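PDB 2EPG: tRNA-splicing ligase RtcB from Thermus thermophilus, which probably joins RNA ends bearing a 2',3'-cyclic phosphate or 3'-phosphate to 5'-hydroxyl ends, using GTP and manganese. Local coordinates for residues D122-P125 with R126-E129; V354-G358 with A359-F363; V370-E373 with Y374-V377. All coordinates share one frame; numbering follows the deposited sequence.

All three contacts are turns of continuous chain, yet they differ in burial and chemistry. Contact 1 lies at the surface and joins helix 120-123 to helix 127-137 by backbone hydrogen bonds, about 36 Å from contact 2, centre to centre. Contact 2 is wholly buried near the middle of the chain; there the turn between two strands is lined by arginine side chains whose polar ends pair elsewhere. Contact 3, partly buried, belongs to the loop that leads on from the strand of contact 2 toward strand 380-383, and an arginine clasping a main-chain carbonyl dominates it. Contacts 2 and 3 touch where Phe-363 CB packs on Val-370 CG2, 3.7 Å away.

Contact 1: D122-P125 with R126-E129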
loop_
_atom_site.group_PDB
_atom_site.type_symbol
_atom_site.label_atom_id
_atom_site.label_comp_id
_atom_site.label_asym_id
_atom_site.label_seq_id
_atom_site.Cartn_x
_atom_site.Cartn_y
_atom_site.Cartn_z
ATOM N N ASP A 122 12.871 26.856 -4.859
ATOM C CA ASP A 122 12.605 27.360 -3.517
ATOM C C ASP A 122 13.201 26.492 -2.431
ATOM O O ASP A 122 13.544 26.975 -1.353
ATOM C CB ASP A 122 11.102 27.432 -3.267
ATOM C CG ASP A 122 10.390 28.359 -4.224
ATOM O OD1 ASP A 122 9.179 28.131 -4.465
ATOM O OD2 ASP A 122 11.032 29.319 -4.720
ATOM N N LEU A 123 13.339 25.207 -2.719
ATOM C CA LEU A 123 13.820 24.257 -1.726
ATOM C C LEU A 123 15.324 24.035 -1.629
ATOM O O LEU A 123 15.886 24.007 -0.531
ATOM C CB LEU A 123 13.156 22.903 -1.968
ATOM C CG LEU A 123 13.418 21.897 -0.860
ATOM C CD1 LEU A 123 12.313 22.066 0.163
ATOM C CD2 LEU A 123 13.427 20.479 -1.399
ATOM N N LEU A 124 15.955 23.858 -2.780
ATOM C CA LEU A 124 17.374 23.588 -2.866
ATOM C C LEU A 124 18.268 24.375 -1.913
ATOM O O LEU A 124 19.111 23.796 -1.234
ATOM C CB LEU A 124 17.831 23.780 -4.315
ATOM C CG LEU A 124 18.458 22.560 -4.993
ATOM C CD1 LEU A 124 17.728 21.295 -4.578
ATOM C CD2 LEU A 124 18.409 22.739 -6.503
ATOM N N PRO A 125 18.096 25.701 -1.837
ATOM C CA PRO A 125 18.974 26.437 -0.915
ATOM C C PRO A 125 18.846 26.096 0.580
ATOM O O PRO A 125 19.706 26.477 1.382
ATOM C CB PRO A 125 18.672 27.906 -1.240
ATOM C CG PRO A 125 17.277 27.875 -1.805
ATOM C CD PRO A 125 17.250 26.614 -2.628
ATOM N N ARG A 126 17.793 25.366 0.954
ATOM C CA ARG A 126 17.594 24.980 2.355
ATOM C C ARG A 126 17.578 23.462 2.511
ATOM O O ARG A 126 17.145 22.925 3.535
ATOM C CB ARG A 126 16.277 25.539 2.888
ATOM C CG ARG A 126 16.035 27.001 2.569
ATOM C CD ARG A 126 14.927 27.535 3.446
ATOM N NE ARG A 126 14.201 28.626 2.815
ATOM C CZ ARG A 126 13.217 29.290 3.406
ATOM N NH1 ARG A 126 12.592 30.271 2.767
ATOM N NH2 ARG A 126 12.861 28.980 4.642
ATOM N N GLN A 127 18.046 22.781 1.475
ATOM C CA GLN A 127 18.089 21.328 1.432
ATOM C C GLN A 127 18.734 20.698 2.671
ATOM O O GLN A 127 18.225 19.719 3.233
ATOM C CB GLN A 127 18.830 20.904 0.166
ATOM C CG GLN A 127 18.978 19.427 -0.007
ATOM C CD GLN A 127 19.567 19.063 -1.357
ATOM O OE1 GLN A 127 20.518 19.692 -1.828
ATOM N NE2 GLN A 127 19.014 18.033 -1.977
ATOM N N LYS A 128 19.850 21.268 3.105
ATOM C CA LYS A 128 20.558 20.752 4.264
ATOM C C LYS A 128 19.744 20.983 5.531
ATOM O O LYS A 128 19.526 20.060 6.300
ATOM C CB LYS A 128 21.936 21.421 4.365
ATOM C CG LYS A 128 22.924 20.728 5.284
ATOM C CD LYS A 128 22.796 21.206 6.729
ATOM C CE LYS A 128 23.977 20.713 7.568
ATOM N NZ LYS A 128 25.261 21.076 6.894
ATOM N N GLU A 129 19.289 22.214 5.743
ATOM C CA GLU A 129 18.488 22.535 6.921
ATOM C C GLU A 129 17.284 21.589 7.057
ATOM O O GLU A 129 16.993 21.099 8.148
ATOM C CB GLU A 129 17.969 23.976 6.854
ATOM C CG GLU A 129 19.031 25.069 6.880
ATOM C CD GLU A 129 19.928 25.033 5.661
ATOM O OE1 GLU A 129 19.411 24.803 4.547
ATOM O OE2 GLU A 129 21.147 25.243 5.814
#
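Residues 122-129 form a local helix-to-helix junction at the protein surface, where Leu-123 and Leu-124 are tied by their carbonyls to Arg-126 and Gln-127 as helix 120-123 gives way through a short 3-10 segment to helix 127-137. Two successive backbone hydrogen bonds, each closing over three residues, make the turn. The first runs from Arg-126 N to Leu-123 O at 2.8 Å, with an N-H...O angle of 157°. In the second, Gln-127 N reaches Leu-124 O over 3.1 Å. This bonding i to i+3 fits the 3-10 character of Leu-124 and Pro-125, and the proline ring, which leaves its nitrogen without a hydrogen, sits at the bend. Arg-126 occupies the N-cap position of the second helix.

Side chains add light packing. CB of Gln-127 rests 3.2 Å from Leu-124 O. The Gln-127 chain is extended, with CG anti to the backbone N (chi1 179°), and this carries its amide out alongside Leu-124, where OE1 comes 4.2 Å from CD1. Arg-126 is also stretched out from CG to NE, and its guanidinium leaves the turn: NH2 is hydrogen-bonded to Val-322 O, and the group makes a cation-pi contact with Phe-324. Asp-122 OD1 accepts from Thr-119 N at the start of helix 120-123. Leu-123, Leu-124 and Gln-127 all settle on Leu-482 of strand 474-486, with Gln-127 also touching Ile-483, so the junction lies against that strand.

Contact 2: V354-G358 with A359-F363; sequences VHRKG and ATRAF
The backbone leaves strand 350-357 at Lys-357, turns at Gly-358 and runs on into the strand 360-361: a strand-to-strand connection in which the Arg-356 side chain reaches across to Thr-360 and Arg-361. Gly-358 makes the corner with phi at 65°, where residues with a side chain sit less readily. Strand 350-357 pairs with 332-347, whereas 360-361 pairs antiparallel with 407-408, so the turn passes the chain from one sheet to another. It runs close to the predicted GMP and manganese sites: Lys-357 touches Asn-340 and Thr-360 touches His-339.

Arg-356 points toward the second segment and runs extended from CG to NE, laying CD 3.7 Å from Thr-360 O. Its guanidinium is sandwiched, with Val-354 CG1 over one face and Arg-361 CA over the other. Its charge is met by Glu-345, while Ser-407 and Phe-405 accept from NE and NH1. Replacing Arg-356 by alanine is likely to cost Glu-345 this salt bridge and open a gap between Val-354 and Arg-361. The guanidinium planes of Arg-356 and Arg-361 are 89° apart. Arg-361 bends at chi3 (71°); its CD lies over the Phe-363 ring face, toward the rim, and Phe-363 CD1 sits 3.6 Å above the Arg-361 guanidinium centre.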
loop_
_atom_site.group_PDB
_atom_site.type_symbol
_atom_site.label_atom_id
_atom_site.label_comp_id
_atom_site.label_asym_id
_atom_site.label_seq_id
_atom_site.Cartn_x
_atom_site.Cartn_y
_atom_site.Cartn_z
ATOM N N VAL A 354 -11.346 -8.516 -0.662
ATOM C CA VAL A 354 -10.213 -8.483 -1.581
ATOM C C VAL A 354 -8.862 -8.433 -0.878
ATOM O O VAL A 354 -8.560 -7.455 -0.184
ATOM C CB VAL A 354 -10.306 -7.261 -2.527
ATOM C CG1 VAL A 354 -9.178 -7.314 -3.579
ATOM C CG2 VAL A 354 -11.675 -7.235 -3.195
ATOM N N HIS A 355 -8.062 -9.490 -1.071
ATOM C CA HIS A 355 -6.730 -9.587 -0.489
ATOM C C HIS A 355 -5.776 -8.946 -1.495
ATOM O O HIS A 355 -5.788 -9.276 -2.696
ATOM C CB HIS A 355 -6.275 -11.049 -0.305
ATOM C CG HIS A 355 -7.017 -11.815 0.748
ATOM N ND1 HIS A 355 -8.301 -12.286 0.570
ATOM C CD2 HIS A 355 -6.624 -12.241 1.975
ATOM C CE1 HIS A 355 -8.665 -12.974 1.641
ATOM N NE2 HIS A 355 -7.665 -12.963 2.507
ATOM N N ARG A 356 -4.945 -8.042 -1.000
ATOM C CA ARG A 356 -3.973 -7.370 -1.841
ATOM C C ARG A 356 -2.674 -7.348 -1.078
ATOM O O ARG A 356 -2.584 -6.715 -0.033
ATOM C CB ARG A 356 -4.401 -5.921 -2.154
ATOM C CG ARG A 356 -5.678 -5.768 -3.011
ATOM C CD ARG A 356 -5.808 -4.336 -3.580
ATOM N NE ARG A 356 -7.005 -4.149 -4.398
ATOM C CZ ARG A 356 -8.201 -3.799 -3.923
ATOM N NH1 ARG A 356 -9.228 -3.663 -4.750
ATOM N NH2 ARG A 356 -8.380 -3.584 -2.622
ATOM N N LYS A 357 -1.680 -8.063 -1.584
ATOM C CA LYS A 357 -0.366 -8.087 -0.956
ATOM C C LYS A 357 0.569 -7.533 -2.002
ATOM O O LYS A 357 0.763 -8.156 -3.051
ATOM C CB LYS A 357 0.081 -9.509 -0.601
ATOM C CG LYS A 357 1.329 -9.504 0.293
ATOM C CD LYS A 357 2.209 -10.744 0.166
ATOM C CE LYS A 357 1.445 -12.035 0.292
ATOM N NZ LYS A 357 2.342 -13.210 0.444
ATOM N N GLY A 358 1.147 -6.371 -1.726
ATOM C CA GLY A 358 2.043 -5.755 -2.693
ATOM C C GLY A 358 1.293 -5.356 -3.954
ATOM O O GLY A 358 1.751 -5.589 -5.072
ATOM N N ALA A 359 0.115 -4.782 -3.766
ATOM C CA ALA A 359 -0.712 -4.326 -4.874
ATOM C C ALA A 359 -1.600 -3.273 -4.243
ATOM O O ALA A 359 -1.795 -3.263 -3.021
ATOM C CB ALA A 359 -1.546 -5.468 -5.443
ATOM N N THR A 360 -2.124 -2.385 -5.070
ATOM C CA THR A 360 -2.938 -1.284 -4.586
ATOM C C THR A 360 -4.364 -1.305 -5.048
ATOM O O THR A 360 -4.685 -1.907 -6.065
ATOM C CB THR A 360 -2.368 0.074 -5.064
ATOM O OG1 THR A 360 -2.208 0.042 -6.493
ATOM C CG2 THR A 360 -1.026 0.366 -4.409
ATOM N N ARG A 361 -5.218 -0.637 -4.278
ATOM C CA ARG A 361 -6.606 -0.479 -4.655
ATOM C C ARG A 361 -6.424 0.639 -5.669
ATOM O O ARG A 361 -5.584 1.517 -5.477
ATOM C CB ARG A 361 -7.468 0.027 -3.494
ATOM C CG ARG A 361 -8.953 -0.007 -3.803
ATOM C CD ARG A 361 -9.784 0.735 -2.756
ATOM N NE ARG A 361 -9.597 2.179 -2.835
ATOM C CZ ARG A 361 -10.298 3.058 -2.123
ATOM N NH1 ARG A 361 -10.076 4.360 -2.252
ATOM N NH2 ARG A 361 -11.219 2.634 -1.272
ATOM N N ALA A 362 -7.201 0.616 -6.739
ATOM C CA ALA A 362 -7.039 1.628 -7.774
ATOM C C ALA A 362 -8.367 1.900 -8.450
ATOM O O ALA A 362 -8.562 1.558 -9.627
ATOM C CB ALA A 362 -6.012 1.141 -8.791
ATOM N N PHE A 363 -9.285 2.498 -7.691
ATOM C CA PHE A 363 -10.598 2.815 -8.208
ATOM C C PHE A 363 -10.557 3.817 -9.364
ATOM O O PHE A 363 -9.657 4.676 -9.455
ATOM C CB PHE A 363 -11.498 3.299 -7.072
ATOM C CG PHE A 363 -11.959 2.189 -6.153
ATOM C CD1 PHE A 363 -12.632 2.479 -4.971
ATOM C CD2 PHE A 363 -11.697 0.852 -6.468
ATOM C CE1 PHE A 363 -13.039 1.458 -4.114
ATOM C CE2 PHE A 363 -12.099 -0.187 -5.622
ATOM C CZ PHE A 363 -12.773 0.117 -4.437
#

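Contact 3: V370-E373 with Y374-V377; sequences VPEE and YRRV
Hydrogen bonds from Arg-375 and Tyr-374 to the carbonyls of Val-370 and Pro-371 close this turn. The guanidinium of Arg-375 grips Val-370 O side-on with two nitrogens, NE at 3.1 Å and NH1 at 2.9 Å, and the oxygen lies at its edge, nearly in its plane. A bend at chi3 (-58°) swings the group back to reach it. Backbone bonds reinforce the clasp: Tyr-374 N donates to Pro-371 O over 2.8 Å, and Arg-375 N makes weak bonds to the carbonyls of Pro-371 and Glu-372. A water joins Glu-373 O to Arg-376 N, the latter bond weak.

Apolar contacts are centred on Tyr-374. Val-370 CG1 meets its CB at 3.8 Å, the two side chains crossing at about a right angle, and Pro-371 CB comes 4.1 Å from CD1. Beyond the turn, the tyrosine OH bonds to Leu-334 O and its ring meets Phe-234 edge-to-face.

Among charged groups, Glu-373 forms a salt bridge with Arg-179, whereas Glu-372 OE1 stays 4.7 Å from Arg-375 NH2. Away from the annotated sites, these bonds shape an irregular loop between strands 360-361 and 380-383, held by i to i+3 backbone turns and a side-chain-to-main-chain arginine bond.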
loop_
_atom_site.group_PDB
_atom_site.type_symbol
_atom_site.label_atom_id
_atom_site.label_comp_id
_atom_site.label_asym_id
_atom_site.label_seq_id
_atom_site.Cartn_x
_atom_site.Cartn_y
_atom_site.Cartn_z
ATOM N N VAL A 370 -14.072 7.579 -4.333
ATOM C CA VAL A 370 -12.969 8.445 -4.742
ATOM C C VAL A 370 -13.317 9.893 -4.438
ATOM O O VAL A 370 -14.426 10.348 -4.727
ATOM C CB VAL A 370 -12.665 8.305 -6.262
ATOM C CG1 VAL A 370 -11.647 9.350 -6.701
ATOM C CG2 VAL A 370 -12.133 6.915 -6.554
ATOM N N PRO A 371 -12.381 10.644 -3.835
ATOM C CA PRO A 371 -12.676 12.045 -3.531
ATOM C C PRO A 371 -13.190 12.755 -4.777
ATOM O O PRO A 371 -12.650 12.579 -5.875
ATOM C CB PRO A 371 -11.329 12.589 -3.072
ATOM C CG PRO A 371 -10.721 11.419 -2.396
ATOM C CD PRO A 371 -11.054 10.265 -3.325
ATOM N N GLU A 372 -14.228 13.562 -4.588
ATOM C CA GLU A 372 -14.862 14.310 -5.665
ATOM C C GLU A 372 -13.854 15.072 -6.508
ATOM O O GLU A 372 -14.002 15.178 -7.729
ATOM C CB GLU A 372 -15.869 15.292 -5.068
ATOM C CG GLU A 372 -16.829 15.874 -6.062
ATOM C CD GLU A 372 -17.855 16.775 -5.400
ATOM O OE1 GLU A 372 -18.363 16.401 -4.308
ATOM O OE2 GLU A 372 -18.159 17.844 -5.979
ATOM N N GLU A 373 -12.834 15.612 -5.852
ATOM C CA GLU A 373 -11.802 16.376 -6.541
ATOM C C GLU A 373 -11.119 15.558 -7.632
ATOM O O GLU A 373 -10.634 16.107 -8.627
ATOM C CB GLU A 373 -10.710 16.831 -5.559
ATOM C CG GLU A 373 -11.097 17.897 -4.548
ATOM C CD GLU A 373 -11.783 17.349 -3.308
ATOM O OE1 GLU A 373 -11.784 18.065 -2.280
ATOM O OE2 GLU A 373 -12.325 16.224 -3.352
ATOM N N TYR A 374 -11.077 14.248 -7.425
ATOM C CA TYR A 374 -10.396 13.322 -8.329
ATOM C C TYR A 374 -11.324 12.394 -9.093
ATOM O O TYR A 374 -10.871 11.663 -9.969
ATOM C CB TYR A 374 -9.470 12.412 -7.514
ATOM C CG TYR A 374 -8.517 13.109 -6.563
ATOM C CD1 TYR A 374 -8.017 12.434 -5.446
ATOM C CD2 TYR A 374 -8.048 14.398 -6.821
ATOM C CE1 TYR A 374 -7.070 13.013 -4.622
ATOM C CE2 TYR A 374 -7.096 14.994 -5.997
ATOM C CZ TYR A 374 -6.610 14.289 -4.902
ATOM O OH TYR A 374 -5.646 14.837 -4.105
ATOM N N ARG A 375 -12.601 12.405 -8.732
ATOM C CA ARG A 375 -13.574 11.497 -9.297
ATOM C C ARG A 375 -13.632 11.432 -10.818
ATOM O O ARG A 375 -13.876 10.365 -11.379
ATOM C CB ARG A 375 -14.960 11.786 -8.699
ATOM C CG ARG A 375 -15.973 10.653 -8.916
ATOM C CD ARG A 375 -17.194 10.799 -8.016
ATOM N NE ARG A 375 -16.825 10.821 -6.597
ATOM C CZ ARG A 375 -17.546 11.398 -5.634
ATOM N NH1 ARG A 375 -17.125 11.365 -4.376
ATOM N NH2 ARG A 375 -18.684 12.016 -5.923
ATOM N N ARG A 376 -13.389 12.553 -11.489
ATOM C CA ARG A 376 -13.417 12.548 -12.944
ATOM C C ARG A 376 -12.227 11.830 -13.556
ATOM O O ARG A 376 -12.339 11.269 -14.637
ATOM C CB ARG A 376 -13.453 13.981 -13.503
ATOM C CG ARG A 376 -14.738 14.730 -13.215
ATOM C CD ARG A 376 -14.663 16.186 -13.663
ATOM N NE ARG A 376 -15.833 16.926 -13.192
ATOM C CZ ARG A 376 -15.956 18.253 -13.219
ATOM N NH1 ARG A 376 -17.068 18.828 -12.764
ATOM N NH2 ARG A 376 -14.969 19.007 -13.695
ATOM N N VAL A 377 -11.085 11.838 -12.880
ATOM C CA VAL A 377 -9.900 11.214 -13.457
ATOM C C VAL A 377 -9.482 9.883 -12.856
ATOM O O VAL A 377 -8.658 9.184 -13.434
ATOM C CB VAL A 377 -8.682 12.169 -13.393
ATOM C CG1 VAL A 377 -9.014 13.476 -14.080
ATOM C CG2 VAL A 377 -8.281 12.400 -11.940
HETATM O O HOH W 1 -11.379 14.864 -11.151
#